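Local coordinates for protein phosphatidylserine synthase (Haemophilus influenzae, PDB 3HSI) that belongs to the phospholipase D superfamily of enzymes and carries two PLD-type regions within a single alpha/beta chain, at residues L22-A26 with E27-F31; Y170-D173 with R174-K177; N257-N260 with Q261-D265; D312-I315 with P316-Q319. One frame throughout, in Å; residues are numbered along the deposited sequence.

Interaction 1: residues L22-A26 with E27-F31; sequences LALQA and EQIEF
Q28 N donates to Q25 O at 3.0 Å and I29 N to A26 O at 3.2 Å, two i to i+3 bonds that wind A26-Q28 into a short 3-10 turn between strands 22-23 and 29-31. The side chain of Q28 adds a return bond. With CG anti to its own carbonyl carbon (chi1 -66°) and the chain extended beyond it, the amide folds back over the entrance of the turn, where OE1 accepts from Q25 N at 2.7 Å. That donor is tilted 26° from the plane of the Q28 amide carbonyl. Q25 is therefore held twice through its main chain, once by N and once by O. L24 and I29 cross nearly at a right angle. L24 CD2 presses on I29 CG1 at 3.4 Å, closer than usual van der Waals contact, while I29 CD1 lies 3.4 Å from Q25 O. E27 stays on the exposed outside. L24 and I29 also pack on I178 of strand 171-179, to which strand 29-31 runs antiparallel; strand 22-23 pairs with strand 245-252, so the turn carries the chain from one mixed sheet to the other.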
loop_
_atom_site.group_PDB
_atom_site.type_symbol
_atom_site.label_atom_id
_atom_site.label_comp_id
_atom_site.label_asym_id
_atom_site.label_seq_id
_atom_site.Cartn_x
_atom_site.Cartn_y
_atom_site.Cartn_z
ATOM N N LEU C 22 17.991 27.763 9.693
ATOM C CA LEU C 22 19.292 28.300 9.368
ATOM C C LEU C 22 19.106 29.626 8.623
ATOM O O LEU C 22 18.324 29.721 7.662
ATOM C CB LEU C 22 20.009 27.263 8.504
ATOM C CG LEU C 22 21.199 27.612 7.622
ATOM C CD1 LEU C 22 22.429 28.063 8.427
ATOM C CD2 LEU C 22 21.525 26.361 6.775
ATOM N N ALA C 23 19.829 30.639 9.070
ATOM C CA ALA C 23 19.710 31.996 8.539
ATOM C C ALA C 23 20.129 32.081 7.082
ATOM O O ALA C 23 21.108 31.469 6.667
ATOM C CB ALA C 23 20.505 32.976 9.399
ATOM N N LEU C 24 19.378 32.830 6.297
ATOM C CA LEU C 24 19.569 32.858 4.856
ATOM C C LEU C 24 19.472 34.294 4.363
ATOM O O LEU C 24 18.438 34.922 4.555
ATOM C CB LEU C 24 18.417 32.072 4.252
ATOM C CG LEU C 24 18.508 31.007 3.186
ATOM C CD1 LEU C 24 17.068 30.643 2.900
ATOM C CD2 LEU C 24 19.148 31.549 1.947
ATOM N N GLN C 25 20.506 34.850 3.736
ATOM C CA GLN C 25 20.331 36.189 3.165
ATOM C C GLN C 25 19.450 36.145 1.925
ATOM O O GLN C 25 19.406 35.126 1.221
ATOM C CB GLN C 25 21.666 36.872 2.939
ATOM C CG GLN C 25 22.528 36.750 4.172
ATOM C CD GLN C 25 23.288 37.985 4.445
ATOM O OE1 GLN C 25 24.016 38.472 3.575
ATOM N NE2 GLN C 25 23.136 38.532 5.658
ATOM N N ALA C 26 18.705 37.221 1.694
ATOM C CA ALA C 26 17.760 37.290 0.571
ATOM C C ALA C 26 18.484 37.194 -0.772
ATOM O O ALA C 26 17.978 36.602 -1.744
ATOM C CB ALA C 26 16.921 38.589 0.648
ATOM N N GLU C 27 19.679 37.780 -0.799
ATOM C CA GLU C 27 20.549 37.741 -1.947
ATOM C C GLU C 27 21.035 36.323 -2.243
ATOM O O GLU C 27 21.485 36.047 -3.345
ATOM C CB GLU C 27 21.767 38.604 -1.667
ATOM C CG GLU C 27 22.717 37.890 -0.743
ATOM C CD GLU C 27 23.940 38.685 -0.386
ATOM O OE1 GLU C 27 24.233 39.703 -1.064
ATOM O OE2 GLU C 27 24.621 38.267 0.586
ATOM N N GLN C 28 20.980 35.426 -1.265
ATOM C CA GLN C 28 21.481 34.072 -1.482
ATOM C C GLN C 28 20.450 33.201 -2.181
ATOM O O GLN C 28 20.765 32.080 -2.526
ATOM C CB GLN C 28 21.892 33.393 -0.171
ATOM C CG GLN C 28 23.085 34.003 0.554
ATOM C CD GLN C 28 23.326 33.345 1.921
ATOM O OE1 GLN C 28 22.428 33.283 2.794
ATOM N NE2 GLN C 28 24.541 32.839 2.108
ATOM N N ILE C 29 19.229 33.708 -2.372
ATOM C CA ILE C 29 18.163 32.928 -3.035
ATOM C C ILE C 29 17.700 33.600 -4.314
ATOM O O ILE C 29 17.473 34.805 -4.329
ATOM C CB ILE C 29 16.882 32.745 -2.140
ATOM C CG1 ILE C 29 17.265 32.466 -0.715
ATOM C CG2 ILE C 29 16.016 31.578 -2.637
ATOM C CD1 ILE C 29 16.593 33.390 0.271
ATOM N N GLU C 30 17.538 32.802 -5.369
ATOM C CA GLU C 30 16.889 33.229 -6.624
ATOM C C GLU C 30 15.805 32.223 -7.007
ATOM O O GLU C 30 16.048 31.016 -7.001
ATOM C CB GLU C 30 17.886 33.309 -7.780
ATOM C CG GLU C 30 19.022 34.288 -7.548
ATOM C CD GLU C 30 20.016 34.325 -8.704
ATOM O OE1 GLU C 30 19.660 33.883 -9.827
ATOM O OE2 GLU C 30 21.154 34.810 -8.489
ATOM N N PHE C 31 14.624 32.724 -7.340
ATOM C CA PHE C 31 13.563 31.923 -7.969
ATOM C C PHE C 31 13.759 32.116 -9.484
ATOM O O PHE C 31 13.635 33.229 -9.965
ATOM C CB PHE C 31 12.175 32.451 -7.577
ATOM C CG PHE C 31 11.847 32.310 -6.118
ATOM C CD1 PHE C 31 12.103 33.345 -5.228
ATOM C CD2 PHE C 31 11.267 31.131 -5.626
ATOM C CE1 PHE C 31 11.806 33.223 -3.874
ATOM C CE2 PHE C 31 10.973 30.986 -4.266
ATOM C CZ PHE C 31 11.246 32.040 -3.389
#

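Interaction 2: residues Y170-D173 with R174-K177; sequences YRYD and RYQK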
loop_
_atom_site.group_PDB
_atom_site.type_symbol
_atom_site.label_atom_id
_atom_site.label_comp_id
_atom_site.label_asym_id
_atom_site.label_seq_id
_atom_site.Cartn_x
_atom_site.Cartn_y
_atom_site.Cartn_z
ATOM N N TYR C 170 7.519 22.108 -23.227
ATOM C CA TYR C 170 8.056 22.075 -21.890
ATOM C C TYR C 170 7.012 21.567 -20.892
ATOM O O TYR C 170 5.790 21.485 -21.175
ATOM C CB TYR C 170 8.642 23.445 -21.454
ATOM C CG TYR C 170 7.584 24.493 -21.300
ATOM C CD1 TYR C 170 7.014 24.746 -20.043
ATOM C CD2 TYR C 170 7.111 25.223 -22.423
ATOM C CE1 TYR C 170 6.003 25.695 -19.887
ATOM C CE2 TYR C 170 6.114 26.189 -22.272
ATOM C CZ TYR C 170 5.558 26.414 -20.989
ATOM O OH TYR C 170 4.554 27.341 -20.798
ATOM N N ARG C 171 7.547 21.188 -19.739
ATOM C CA ARG C 171 6.812 20.735 -18.579
ATOM C C ARG C 171 7.235 21.697 -17.461
ATOM O O ARG C 171 8.425 21.756 -17.098
ATOM C CB ARG C 171 7.220 19.294 -18.256
ATOM C CG ARG C 171 6.434 18.630 -17.144
ATOM C CD ARG C 171 6.537 17.152 -17.281
ATOM N NE ARG C 171 5.925 16.443 -16.168
ATOM C CZ ARG C 171 4.607 16.339 -15.997
ATOM N NH1 ARG C 171 3.775 16.920 -16.861
ATOM N NH2 ARG C 171 4.112 15.638 -14.979
ATOM N N TYR C 172 6.265 22.465 -16.962
ATOM C CA TYR C 172 6.492 23.611 -16.061
ATOM C C TYR C 172 6.729 23.143 -14.639
ATOM O O TYR C 172 5.971 22.317 -14.103
ATOM C CB TYR C 172 5.288 24.552 -16.121
ATOM C CG TYR C 172 5.473 25.991 -15.642
ATOM C CD1 TYR C 172 6.702 26.658 -15.756
ATOM C CD2 TYR C 172 4.378 26.704 -15.122
ATOM C CE1 TYR C 172 6.848 27.996 -15.341
ATOM C CE2 TYR C 172 4.500 28.027 -14.709
ATOM C CZ TYR C 172 5.738 28.671 -14.826
ATOM O OH TYR C 172 5.844 29.976 -14.431
ATOM N N ASP C 173 7.814 23.620 -14.039
ATOM C CA ASP C 173 8.052 23.353 -12.633
ATOM C C ASP C 173 8.508 24.664 -11.966
ATOM O O ASP C 173 8.479 25.760 -12.600
ATOM C CB ASP C 173 9.095 22.205 -12.477
ATOM C CG ASP C 173 8.834 21.314 -11.251
ATOM O OD1 ASP C 173 8.935 21.824 -10.129
ATOM O OD2 ASP C 173 8.535 20.106 -11.391
ATOM N N ARG C 174 8.919 24.564 -10.698
ATOM C CA ARG C 174 9.527 25.689 -10.001
ATOM C C ARG C 174 10.977 25.403 -9.723
ATOM O O ARG C 174 11.352 24.258 -9.593
ATOM C CB ARG C 174 8.825 25.942 -8.681
ATOM C CG ARG C 174 7.499 26.597 -8.830
ATOM C CD ARG C 174 6.822 26.653 -7.488
ATOM N NE ARG C 174 7.408 27.657 -6.607
ATOM C CZ ARG C 174 7.381 27.591 -5.278
ATOM N NH1 ARG C 174 6.823 26.557 -4.664
ATOM N NH2 ARG C 174 7.885 28.578 -4.558
ATOM N N TYR C 175 11.807 26.449 -9.651
ATOM C CA TYR C 175 13.251 26.247 -9.538
ATOM C C TYR C 175 13.819 27.289 -8.607
ATOM O O TYR C 175 13.630 28.490 -8.829
ATOM C CB TYR C 175 13.938 26.365 -10.929
ATOM C CG TYR C 175 13.052 25.881 -12.060
ATOM C CD1 TYR C 175 13.064 24.550 -12.466
ATOM C CD2 TYR C 175 12.153 26.744 -12.675
ATOM C CE1 TYR C 175 12.249 24.108 -13.496
ATOM C CE2 TYR C 175 11.312 26.307 -13.696
ATOM C CZ TYR C 175 11.353 24.996 -14.093
ATOM O OH TYR C 175 10.493 24.586 -15.086
ATOM N N GLN C 176 14.512 26.838 -7.565
ATOM C CA GLN C 176 15.144 27.764 -6.644
ATOM C C GLN C 176 16.625 27.482 -6.512
ATOM O O GLN C 176 17.043 26.348 -6.262
ATOM C CB GLN C 176 14.487 27.737 -5.277
ATOM C CG GLN C 176 13.092 28.255 -5.301
ATOM C CD GLN C 176 12.115 27.190 -5.730
ATOM O OE1 GLN C 176 12.372 25.997 -5.549
ATOM N NE2 GLN C 176 10.995 27.604 -6.312
ATOM N N LYS C 177 17.404 28.535 -6.679
ATOM C CA LYS C 177 18.838 28.465 -6.498
ATOM C C LYS C 177 19.223 29.123 -5.162
ATOM O O LYS C 177 18.900 30.290 -4.913
ATOM C CB LYS C 177 19.564 29.143 -7.679
ATOM C CG LYS C 177 20.954 28.585 -7.886
ATOM C CD LYS C 177 21.961 29.638 -8.183
ATOM C CE LYS C 177 21.643 30.409 -9.396
ATOM N NZ LYS C 177 22.877 31.132 -9.802
HETATM O O HOH W 1 10.753 22.110 -15.939
#
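D173 is gripped on both sides of its CA. Its carboxylate turns toward the following peptide, where OD1 accepts from R174 N at 2.8 Å through its anti lone pair. Its own N donates to Y175 OH at 3.0 Å. The tyrosine hydroxyl gives its proton in turn to a water, 2.6 Å from OH and lying at the ring edge, in plane; this water donates to R171 O at 2.6 Å. The hydroxyl is thus acceptor and donor at once and ties the backbone at R171 to that at D173. In Y175, CG is only roughly anti to the carbonyl carbon (chi1 -32°), which turns the ring back along the chain to lie along the D173 peptide: D173 C sits 3.5 Å above one face, offset toward the rim. R174 points elsewhere, packing on I375 and L377 and ending in a salt bridge with E411. D173 OD2 is hydrogen-bonded to H364 ND1, and H364 opens an HxK sequence of the kind that marks the PLD family. This irregular link interrupts strand 171-179 between strand 362-363, its parallel neighbour before the break, and strands 151-155 and 29-31 beyond it, with F38 of helix 35-48 stacked on Y175.

Interaction 3: residues N257-N260 with Q261-D265; sequences NELN and QVIED
Q261 N donates to N257 O at 2.9 Å, the first of the regular i to i+4 bonds of helix 258-268, which run on to E264 N and N260 O at 3.0 Å. N257 is also the N-cap, its OD1 accepting from N260 N at 2.9 Å with the N-H aimed almost straight at the oxygen (178°), although the donor stands above the amide plane. The tight flank is carried by L259 and I263, whose chains cross at a slant with L259 CG 3.8 Å from I263 CD1. Because I263 CG1 is anti to the carbonyl carbon (chi1 -60°), the branch runs back over the preceding turn, and CG1 comes within 3.3 Å of L259 O. Equally close, CG of the buried E264 lies 3.1 Å from N260 O. L259 and V262 both pack on L249 of strand 245-252, while I263 packs on L287 and W387, burying this flank. The solvent side is looser. Q261 is exposed, its CG drifting over N257 O at 3.6 Å, and the aliphatic part of the partly exposed E258 touches V262 only lightly, CG to CG2 4.3 Å. N257 ND2 donates to G253 O, which fixes the amide's rotation and keeps OD1 for the helix end. E264 divides its oxygens between W387 NE1 and a salt bridge to R216 of the second subunit, consistent with an ionised carboxylate that joins this helix to the dimer partner.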
loop_
_atom_site.group_PDB
_atom_site.type_symbol
_atom_site.label_atom_id
_atom_site.label_comp_id
_atom_site.label_asym_id
_atom_site.label_seq_id
_atom_site.Cartn_x
_atom_site.Cartn_y
_atom_site.Cartn_z
ATOM N N ASN C 257 6.304 10.966 10.021
ATOM C CA ASN C 257 6.728 11.663 8.814
ATOM C C ASN C 257 6.786 13.165 9.062
ATOM O O ASN C 257 5.746 13.847 9.063
ATOM C CB ASN C 257 5.756 11.337 7.658
ATOM C CG ASN C 257 6.228 11.830 6.323
ATOM O OD1 ASN C 257 6.688 12.991 6.178
ATOM N ND2 ASN C 257 6.068 10.968 5.288
ATOM N N GLU C 258 7.994 13.683 9.261
ATOM C CA GLU C 258 8.142 15.090 9.595
ATOM C C GLU C 258 7.623 16.056 8.516
ATOM O O GLU C 258 6.916 17.012 8.828
ATOM C CB GLU C 258 9.595 15.454 9.948
ATOM C CG GLU C 258 9.664 16.919 10.415
ATOM C CD GLU C 258 10.941 17.287 11.139
ATOM O OE1 GLU C 258 12.039 17.097 10.552
ATOM O OE2 GLU C 258 10.835 17.804 12.282
ATOM N N LEU C 259 7.979 15.801 7.261
ATOM C CA LEU C 259 7.519 16.619 6.160
ATOM C C LEU C 259 6.003 16.722 6.126
ATOM O O LEU C 259 5.462 17.817 6.092
ATOM C CB LEU C 259 8.051 16.095 4.824
ATOM C CG LEU C 259 7.642 16.933 3.601
ATOM C CD1 LEU C 259 8.097 18.413 3.674
ATOM C CD2 LEU C 259 8.131 16.264 2.311
ATOM N N ASN C 260 5.323 15.578 6.165
ATOM C CA ASN C 260 3.876 15.612 6.196
ATOM C C ASN C 260 3.260 16.252 7.423
ATOM O O ASN C 260 2.274 16.955 7.301
ATOM C CB ASN C 260 3.310 14.230 5.902
ATOM C CG ASN C 260 3.702 13.778 4.510
ATOM O OD1 ASN C 260 4.085 14.598 3.677
ATOM N ND2 ASN C 260 3.633 12.509 4.257
ATOM N N GLN C 261 3.855 16.026 8.588
ATOM C CA GLN C 261 3.432 16.720 9.806
ATOM C C GLN C 261 3.569 18.234 9.633
ATOM O O GLN C 261 2.661 18.970 9.990
ATOM C CB GLN C 261 4.236 16.237 11.031
ATOM C CG GLN C 261 3.615 15.049 11.745
ATOM C CD GLN C 261 4.641 14.194 12.530
ATOM O OE1 GLN C 261 5.723 14.671 12.901
ATOM N NE2 GLN C 261 4.301 12.921 12.759
ATOM N N VAL C 262 4.690 18.693 9.066
ATOM C CA VAL C 262 4.859 20.117 8.779
ATOM C C VAL C 262 3.823 20.685 7.797
ATOM O O VAL C 262 3.212 21.719 8.043
ATOM C CB VAL C 262 6.319 20.450 8.335
ATOM C CG1 VAL C 262 6.392 21.838 7.708
ATOM C CG2 VAL C 262 7.263 20.358 9.547
ATOM N N ILE C 263 3.590 20.007 6.689
ATOM C CA ILE C 263 2.528 20.444 5.777
ATOM C C ILE C 263 1.135 20.540 6.461
ATOM O O ILE C 263 0.427 21.575 6.360
ATOM C CB ILE C 263 2.516 19.548 4.501
ATOM C CG1 ILE C 263 3.888 19.665 3.803
ATOM C CG2 ILE C 263 1.329 19.908 3.583
ATOM C CD1 ILE C 263 4.240 18.521 2.780
ATOM N N GLU C 264 0.752 19.483 7.180
ATOM C CA GLU C 264 -0.525 19.484 7.889
ATOM C C GLU C 264 -0.580 20.670 8.843
ATOM O O GLU C 264 -1.587 21.361 8.917
ATOM C CB GLU C 264 -0.754 18.158 8.647
ATOM C CG GLU C 264 -0.788 16.941 7.699
ATOM C CD GLU C 264 -0.961 15.599 8.406
ATOM O OE1 GLU C 264 -1.329 15.607 9.595
ATOM O OE2 GLU C 264 -0.739 14.528 7.773
ATOM N N ASP C 265 0.513 20.920 9.547
ATOM C CA ASP C 265 0.554 22.027 10.488
ATOM C C ASP C 265 0.580 23.410 9.811
ATOM O O ASP C 265 0.054 24.376 10.359
ATOM C CB ASP C 265 1.732 21.864 11.473
ATOM C CG ASP C 265 1.525 20.678 12.446
ATOM O OD1 ASP C 265 0.364 20.184 12.576
ATOM O OD2 ASP C 265 2.506 20.235 13.087
#

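Interaction 4: residues D312-I315 with P316-Q319; sequences DFYI and PPEQ
Y314 and P317 meet at the start of the turn in this surface loop, the tyrosine hydroxyl OH lying 3.3 Å from P317 CD. Its ring slants across the start of the Pro-Pro pair: CE1 is 3.7 Å from P316 N, and CZ is 4.2 Å from P317 CD. The ring is carried there by a side chain that extends forward along the chain, CG anti to the backbone N at chi1 -178°. I315 makes the second point of contact with its short branch. CG2 lies 3.8 Å from P316 CD and 3.6 Å from Q319 CB, while CG1 leads the rest of the side chain away. P316 to Q319 form a type I beta turn, closed by Q319 N donating to P316 O at 2.9 Å; P317 takes its second position, where a phi of -64° suits the constrained ring. This turn brings Q319 back to I315. The whole stretch lies in the long connection leaving strand 300-306 for helix 327-341, part of the crossover to the parallel strand 351-356 within the PLD-like region. Farther out, Y314 rests on V309 and on P328 and Y329 at the start of that helix, which probably helps to position its ring, and I315 touches K322. F313 packs on L327 and P328, and its N donates to N311 OD1. At the other end of the stretch, D312 OD1 forms a salt bridge with R171 NH2.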
loop_
_atom_site.group_PDB
_atom_site.type_symbol
_atom_site.label_atom_id
_atom_site.label_comp_id
_atom_site.label_asym_id
_atom_site.label_seq_id
_atom_site.Cartn_x
_atom_site.Cartn_y
_atom_site.Cartn_z
ATOM N N ASP C 312 0.279 15.242 -18.357
ATOM C CA ASP C 312 1.004 14.446 -19.377
ATOM C C ASP C 312 0.376 13.081 -19.800
ATOM O O ASP C 312 0.891 12.405 -20.714
ATOM C CB ASP C 312 2.484 14.297 -19.039
ATOM C CG ASP C 312 2.712 13.634 -17.704
ATOM O OD1 ASP C 312 2.211 14.158 -16.677
ATOM O OD2 ASP C 312 3.406 12.588 -17.680
ATOM N N PHE C 313 -0.708 12.671 -19.137
ATOM C CA PHE C 313 -1.463 11.480 -19.565
ATOM C C PHE C 313 -2.572 11.827 -20.526
ATOM O O PHE C 313 -3.220 10.931 -21.064
ATOM C CB PHE C 313 -2.068 10.751 -18.372
ATOM C CG PHE C 313 -1.052 10.107 -17.492
ATOM C CD1 PHE C 313 -0.511 8.874 -17.828
ATOM C CD2 PHE C 313 -0.640 10.723 -16.318
ATOM C CE1 PHE C 313 0.424 8.261 -17.012
ATOM C CE2 PHE C 313 0.307 10.115 -15.490
ATOM C CZ PHE C 313 0.838 8.882 -15.846
ATOM N N TYR C 314 -2.813 13.127 -20.714
ATOM C CA TYR C 314 -3.826 13.587 -21.653
ATOM C C TYR C 314 -3.514 13.065 -23.060
ATOM O O TYR C 314 -2.371 13.103 -23.483
ATOM C CB TYR C 314 -3.969 15.126 -21.630
ATOM C CG TYR C 314 -5.054 15.626 -22.564
ATOM C CD1 TYR C 314 -4.732 16.185 -23.809
ATOM C CD2 TYR C 314 -6.404 15.495 -22.239
ATOM C CE1 TYR C 314 -5.734 16.635 -24.695
ATOM C CE2 TYR C 314 -7.416 15.954 -23.125
ATOM C CZ TYR C 314 -7.053 16.519 -24.347
ATOM O OH TYR C 314 -8.029 16.967 -25.233
ATOM N N ILE C 315 -4.515 12.533 -23.755
ATOM C CA ILE C 315 -4.365 12.161 -25.156
ATOM C C ILE C 315 -5.385 12.942 -25.971
ATOM O O ILE C 315 -6.580 12.783 -25.756
ATOM C CB ILE C 315 -4.622 10.651 -25.446
ATOM C CG1 ILE C 315 -3.828 9.741 -24.521
ATOM C CG2 ILE C 315 -4.276 10.321 -26.901
ATOM C CD1 ILE C 315 -4.432 8.359 -24.428
ATOM N N PRO C 316 -4.916 13.768 -26.924
ATOM C CA PRO C 316 -5.846 14.477 -27.808
ATOM C C PRO C 316 -6.888 13.511 -28.350
ATOM O O PRO C 316 -6.535 12.418 -28.769
ATOM C CB PRO C 316 -4.944 14.973 -28.938
ATOM C CG PRO C 316 -3.576 15.089 -28.309
ATOM C CD PRO C 316 -3.502 13.993 -27.292
ATOM N N PRO C 317 -8.173 13.897 -28.309
ATOM C CA PRO C 317 -9.255 12.943 -28.592
ATOM C C PRO C 317 -9.270 12.376 -30.028
ATOM O O PRO C 317 -9.933 11.361 -30.283
ATOM C CB PRO C 317 -10.528 13.753 -28.310
ATOM C CG PRO C 317 -10.076 14.936 -27.500
ATOM C CD PRO C 317 -8.689 15.234 -27.972
ATOM N N GLU C 318 -8.544 13.025 -30.940
ATOM C CA GLU C 318 -8.372 12.537 -32.315
ATOM C C GLU C 318 -7.423 11.341 -32.362
ATOM O O GLU C 318 -7.521 10.504 -33.261
ATOM C CB GLU C 318 -7.856 13.663 -33.233
ATOM N N GLN C 319 -6.495 11.282 -31.404
ATOM C CA GLN C 319 -5.523 10.203 -31.328
ATOM C C GLN C 319 -6.177 8.962 -30.749
ATOM O O GLN C 319 -7.271 9.060 -30.169
ATOM C CB GLN C 319 -4.334 10.624 -30.476
ATOM C CG GLN C 319 -3.579 11.781 -31.063
ATOM C CD GLN C 319 -2.129 11.798 -30.649
ATOM O OE1 GLN C 319 -1.787 12.174 -29.527
ATOM N NE2 GLN C 319 -1.255 11.403 -31.573
#

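The four contacts follow one another along the chain; each closes a local turn, bend or helix start, and none nests in or crosses another. Interaction 1 passes the chain between the two mixed sheets near the N terminus. Its outgoing strand pairs with that of interaction 2, with E30 bonded to K177 and F31 packed on Q176. Interaction 3 begins a helix packed on the sheet that holds strand 245-252 and touches none of the rest, its nearest atoms about 11 Å from interaction 2. Interaction 4, in a surface loop across the chain's centre from interactions 1 and 3, is tied to interaction 2 by the R171-D312 salt bridge.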